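Local coordinates for beta-lactamase (Klebsiella pneumoniae, PDB 6KBY), which probably hydrolyses beta-lactam antibiotics to substituted beta-amino acids as a class C serine beta-lactamase, and can hold adenosine monophosphate in its pocket, at residues A[241-246]-A[258-263]; A[277-282]-A[332-337]. One frame throughout, in Å; residues are numbered along the deposited sequence.

Interaction 1 of 2, residues A[241-246]-A[258-263]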
loop_
_atom_site.group_PDB
_atom_site.type_symbol
_atom_site.label_atom_id
_atom_site.label_comp_id
_atom_site.label_asym_id
_atom_site.label_seq_id
_atom_site.Cartn_x
_atom_site.Cartn_y
_atom_site.Cartn_z
ATOM N N VAL A 241 5.829 8.826 -0.259
ATOM C CA VAL A 241 7.113 8.149 -0.423
ATOM C C VAL A 241 8.246 8.996 0.153
ATOM O O VAL A 241 9.106 8.496 0.888
ATOM C CB VAL A 241 7.333 7.800 -1.906
ATOM C CG1 VAL A 241 8.775 7.378 -2.165
ATOM C CG2 VAL A 241 6.360 6.706 -2.336
ATOM N N GLN A 242 8.259 10.295 -0.164
ATOM C CA GLN A 242 9.284 11.173 0.392
ATOM C C GLN A 242 9.222 11.215 1.912
ATOM O O GLN A 242 10.263 11.231 2.583
ATOM C CB GLN A 242 9.149 12.583 -0.185
ATOM C CG GLN A 242 9.521 12.693 -1.643
ATOM C CD GLN A 242 10.006 14.083 -1.978
ATOM O OE1 GLN A 242 9.207 15.010 -2.114
ATOM N NE2 GLN A 242 11.319 14.247 -2.077
ATOM N N ALA A 243 8.015 11.272 2.472
ATOM C CA ALA A 243 7.874 11.275 3.925
ATOM C C ALA A 243 8.426 9.987 4.526
ATOM O O ALA A 243 9.066 10.000 5.590
ATOM C CB ALA A 243 6.400 11.446 4.294
ATOM N N ASN A 244 8.181 8.860 3.854
ATOM C CA ASN A 244 8.738 7.577 4.260
ATOM C C ASN A 244 10.257 7.531 4.153
ATOM O O ASN A 244 10.872 6.649 4.761
ATOM C CB ASN A 244 8.095 6.435 3.465
ATOM C CG ASN A 244 6.833 5.917 4.124
ATOM O OD1 ASN A 244 6.902 5.165 5.099
ATOM N ND2 ASN A 244 5.669 6.331 3.616
ATOM N N MET A 245 10.875 8.459 3.424
ATOM C CA MET A 245 12.326 8.576 3.369
ATOM C C MET A 245 12.845 9.765 4.163
ATOM O O MET A 245 14.017 10.133 4.027
ATOM C CB MET A 245 12.806 8.616 1.918
ATOM C CG MET A 245 12.465 7.338 1.167
ATOM S SD MET A 245 13.272 7.171 -0.439
ATOM C CE MET A 245 12.410 8.396 -1.409
ATOM N N GLY A 246 12.005 10.365 5.003
ATOM C CA GLY A 246 12.444 11.432 5.878
ATOM C C GLY A 246 12.847 12.701 5.168
ATOM O O GLY A 246 13.611 13.497 5.721
ATOM N N GLN A 258 8.267 9.441 13.142
ATOM C CA GLN A 258 8.588 8.205 13.844
ATOM C C GLN A 258 7.642 7.092 13.425
ATOM O O GLN A 258 8.069 5.950 13.217
ATOM C CB GLN A 258 8.483 8.423 15.352
ATOM C CG GLN A 258 9.453 9.424 15.930
ATOM C CD GLN A 258 9.135 9.746 17.378
ATOM O OE1 GLN A 258 8.595 8.910 18.107
ATOM N NE2 GLN A 258 9.460 10.963 17.800
ATOM N N ALA A 259 6.355 7.410 13.299
ATOM C CA ALA A 259 5.363 6.409 12.926
ATOM C C ALA A 259 5.634 5.868 11.529
ATOM O O ALA A 259 5.605 4.651 11.307
ATOM C CB ALA A 259 3.970 7.029 12.994
ATOM N N LEU A 260 5.886 6.765 10.568
ATOM C CA LEU A 260 6.184 6.343 9.202
ATOM C C LEU A 260 7.388 5.415 9.173
ATOM O O LEU A 260 7.339 4.315 8.608
ATOM C CB LEU A 260 6.465 7.569 8.337
ATOM C CG LEU A 260 5.259 8.440 7.990
ATOM C CD1 LEU A 260 5.743 9.835 7.607
ATOM C CD2 LEU A 260 4.452 7.804 6.860
ATOM N N THR A 261 8.483 5.854 9.781
ATOM C CA THR A 261 9.711 5.075 9.736
ATOM C C THR A 261 9.521 3.719 10.392
ATOM O O THR A 261 9.993 2.703 9.876
ATOM C CB THR A 261 10.818 5.878 10.415
ATOM O OG1 THR A 261 11.045 7.068 9.649
ATOM C CG2 THR A 261 12.113 5.071 10.533
ATOM N N ALA A 262 8.802 3.678 11.515
ATOM C CA ALA A 262 8.647 2.427 12.247
ATOM C C ALA A 262 7.844 1.388 11.479
ATOM O O ALA A 262 7.961 0.195 11.784
ATOM C CB ALA A 262 8.026 2.665 13.628
ATOM N N THR A 263 7.033 1.792 10.492
ATOM C CA THR A 263 6.344 0.779 9.693
ATOM C C THR A 263 7.316 -0.069 8.891
ATOM O O THR A 263 6.923 -1.140 8.409
ATOM C CB THR A 263 5.303 1.355 8.722
ATOM O OG1 THR A 263 5.946 2.165 7.732
ATOM C CG2 THR A 263 4.213 2.143 9.435
HETATM O O HOH W 1 12.400 6.747 7.176
#
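Ala243, near the end of helix 234-244, meets Leu260 of helix 255-262 with its single methyl: CB lies 3.7 Å from Leu260 CD1, and so small a side chain lets the two helix backbones come close. The next residue, Asn244, brings its amide against the other branch of the same leucine, ND2 standing 3.8 Å from CD2. Leu260 thus divides its methyls between two neighbours, its side chain crossing that of Asn244 at about a right angle. Chi1 of -72° sets the branched end there, turning CG anti to the carbonyl carbon. This is helix-to-helix packing within the class C beta-lactamase fold, away from the AMP pocket, and Thr79 of helix 72-86 also touches Leu260. The buried amide of Asn244 finds its polar partners outside the two segments, OD1 with His264 and ND2 with Tyr240 O. Within 258-263, Leu260 O accepts from Thr263 OG1 at 2.7 Å, in the carbonyl plane, and from Thr263 N. Asn244 O reaches Thr261 OG1 through one water, 2.9 Å from the carbonyl oxygen. Gly246 is the C' residue of a Schellman motif, Gly246 N bonding Ala243 O and Gln247 N bonding Gln242 O; lacking a side chain, it takes the positive phi easily.

Interaction 2 of 2, residues A[277-282]-A[332-337]; sequences LMWEQL and IAFVPA
Trp279 lays one face of its indole against the edge of Phe334, a T-shaped pair with the planes at 90° and the centroid of the tryptophan six-membered ring 5.4 Å from that of the phenylalanine. The touching atom is Phe334 CE1, 3.8 Å above the indole plane and displaced toward its rim, 3.9 Å from Trp279 CH2. Phe334 gets there with chi1 of 60°, CG lying between the backbone N and the carbonyl carbon. Ile332 approaches differently: its CG2 methyl comes at the indole edge, near the ring plane, 4.0 Å from Trp279 CZ3. A broad flat tryptophan suits this place because it offers face and edge to two partners at once, while a beta-branched isoleucine fits a strand and presents a compact methyl. All three side chains are buried, and this apolar cluster is the whole of the contact. Beyond it the segments diverge, to a looser end where Ala337 is partly exposed. Strand 317-325 lies between strands 280-283 and 328-335 in the antiparallel sheet, so the aromatic pair bridges over it, and Ile319 of that strand touches both Trp279 and Phe334. Helix 72-86 adds Thr75 against Trp279, and helix 234-244 lays Val241 and Asn244 on Phe334.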
loop_
_atom_site.group_PDB
_atom_site.type_symbol
_atom_site.label_atom_id
_atom_site.label_comp_id
_atom_site.label_asym_id
_atom_site.label_seq_id
_atom_site.Cartn_x
_atom_site.Cartn_y
_atom_site.Cartn_z
ATOM N N LEU A 277 5.531 -3.801 8.760
ATOM C CA LEU A 277 4.137 -3.536 9.114
ATOM C C LEU A 277 3.465 -3.115 7.811
ATOM O O LEU A 277 3.539 -1.957 7.377
ATOM C CB LEU A 277 4.023 -2.473 10.202
ATOM C CG LEU A 277 2.772 -2.626 11.073
ATOM C CD1 LEU A 277 2.849 -3.875 11.946
ATOM C CD2 LEU A 277 2.533 -1.389 11.928
ATOM N N MET A 278 2.842 -4.104 7.156
ATOM C CA MET A 278 2.236 -4.008 5.825
ATOM C C MET A 278 3.224 -3.791 4.677
ATOM O O MET A 278 3.125 -4.488 3.662
ATOM C CB MET A 278 1.056 -3.031 5.783
ATOM C CG MET A 278 -0.125 -3.526 6.610
ATOM S SD MET A 278 -0.845 -5.014 5.900
ATOM C CE MET A 278 -1.509 -5.811 7.364
ATOM N N TRP A 279 4.169 -2.852 4.794
ATOM C CA TRP A 279 5.223 -2.758 3.787
ATOM C C TRP A 279 5.983 -4.076 3.703
ATOM O O TRP A 279 6.070 -4.829 4.678
ATOM C CB TRP A 279 6.212 -1.638 4.122
ATOM C CG TRP A 279 5.661 -0.267 4.007
ATOM C CD1 TRP A 279 5.356 0.575 5.031
ATOM C CD2 TRP A 279 5.370 0.442 2.798
ATOM N NE1 TRP A 279 4.886 1.766 4.537
ATOM C CE2 TRP A 279 4.887 1.709 3.167
ATOM C CE3 TRP A 279 5.468 0.127 1.436
ATOM C CZ2 TRP A 279 4.506 2.664 2.225
ATOM C CZ3 TRP A 279 5.090 1.080 0.500
ATOM C CH2 TRP A 279 4.607 2.327 0.900
ATOM N N GLU A 280 6.541 -4.344 2.524
ATOM C CA GLU A 280 7.358 -5.516 2.265
ATOM C C GLU A 280 8.685 -5.035 1.703
ATOM O O GLU A 280 8.720 -4.061 0.945
ATOM C CB GLU A 280 6.661 -6.422 1.246
ATOM C CG GLU A 280 5.273 -6.855 1.701
ATOM C CD GLU A 280 4.392 -7.358 0.570
ATOM O OE1 GLU A 280 4.892 -7.512 -0.569
ATOM O OE2 GLU A 280 3.187 -7.588 0.820
ATOM N N GLN A 281 9.779 -5.707 2.052
ATOM C CA GLN A 281 11.074 -5.238 1.588
ATOM C C GLN A 281 11.982 -6.404 1.241
ATOM O O GLN A 281 11.777 -7.544 1.672
ATOM C CB GLN A 281 11.756 -4.318 2.604
ATOM C CG GLN A 281 12.265 -5.046 3.822
ATOM C CD GLN A 281 12.762 -4.100 4.903
ATOM O OE1 GLN A 281 12.202 -3.026 5.107
ATOM N NE2 GLN A 281 13.816 -4.505 5.606
ATOM N N LEU A 282 13.009 -6.083 0.461
ATOM C CA LEU A 282 14.069 -7.009 0.112
ATOM C C LEU A 282 15.396 -6.275 0.215
ATOM O O LEU A 282 15.446 -5.059 0.003
ATOM C CB LEU A 282 13.913 -7.521 -1.326
ATOM C CG LEU A 282 12.692 -8.393 -1.614
ATOM C CD1 LEU A 282 11.475 -7.539 -1.965
ATOM C CD2 LEU A 282 12.996 -9.366 -2.735
ATOM N N ILE A 332 4.112 0.949 -5.652
ATOM C CA ILE A 332 5.086 1.865 -5.072
ATOM C C ILE A 332 6.345 1.084 -4.750
ATOM O O ILE A 332 6.268 -0.012 -4.180
ATOM C CB ILE A 332 4.569 2.493 -3.761
ATOM C CG1 ILE A 332 3.498 3.526 -4.068
ATOM C CG2 ILE A 332 5.737 3.087 -2.932
ATOM C CD1 ILE A 332 2.931 4.220 -2.858
ATOM N N ALA A 333 7.500 1.671 -5.060
ATOM C CA ALA A 333 8.772 1.146 -4.579
ATOM C C ALA A 333 9.697 2.305 -4.241
ATOM O O ALA A 333 9.680 3.339 -4.916
ATOM C CB ALA A 333 9.448 0.248 -5.621
ATOM N N PHE A 334 10.515 2.128 -3.205
ATOM C CA PHE A 334 11.501 3.144 -2.872
ATOM C C PHE A 334 12.697 2.507 -2.181
ATOM O O PHE A 334 12.576 1.467 -1.526
ATOM C CB PHE A 334 10.902 4.317 -2.076
ATOM C CG PHE A 334 10.274 3.939 -0.750
ATOM C CD1 PHE A 334 8.978 3.445 -0.682
ATOM C CD2 PHE A 334 10.967 4.123 0.435
ATOM C CE1 PHE A 334 8.402 3.130 0.539
ATOM C CE2 PHE A 334 10.398 3.810 1.658
ATOM C CZ PHE A 334 9.115 3.310 1.708
ATOM N N VAL A 335 13.846 3.144 -2.350
ATOM C CA VAL A 335 15.105 2.701 -1.767
ATOM C C VAL A 335 15.649 3.847 -0.930
ATOM O O VAL A 335 16.221 4.801 -1.464
ATOM C CB VAL A 335 16.111 2.290 -2.858
ATOM C CG1 VAL A 335 17.424 1.855 -2.229
ATOM C CG2 VAL A 335 15.543 1.190 -3.747
ATOM N N PRO A 336 15.478 3.800 0.395
ATOM C CA PRO A 336 15.857 4.975 1.204
ATOM C C PRO A 336 17.320 5.372 1.071
ATOM O O PRO A 336 17.631 6.570 1.044
ATOM C CB PRO A 336 15.463 4.563 2.629
ATOM C CG PRO A 336 14.346 3.557 2.422
ATOM C CD PRO A 336 14.751 2.789 1.184
ATOM N N ALA A 337 18.226 4.402 0.927
ATOM C CA ALA A 337 19.648 4.723 0.815
ATOM C C ALA A 337 19.943 5.585 -0.399
ATOM O O ALA A 337 20.922 6.342 -0.402
ATOM C CB ALA A 337 20.462 3.439 0.710
#

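Interactions 1 and 2, with centres 10 Å apart, follow one another along the chain and join into one buried region. Their backbones meet where Thr263 O lies 3.0 Å from Leu277 N, a probable hydrogen bond, and side chains pack across both: Val241 CG2 is 3.7 Å from Ile332 CG2, and Met245 CG is 3.6 Å from Phe334 CD2. Helix 234-244 thus lies against strand 328-335, tying the helix pair to the sheet. Interaction 2 is the one nearer the pocket, the side chain of Trp279 being about 10 Å from those of Ser71, which binds AMP covalently, and Tyr156; interaction 1 lies away from these sites.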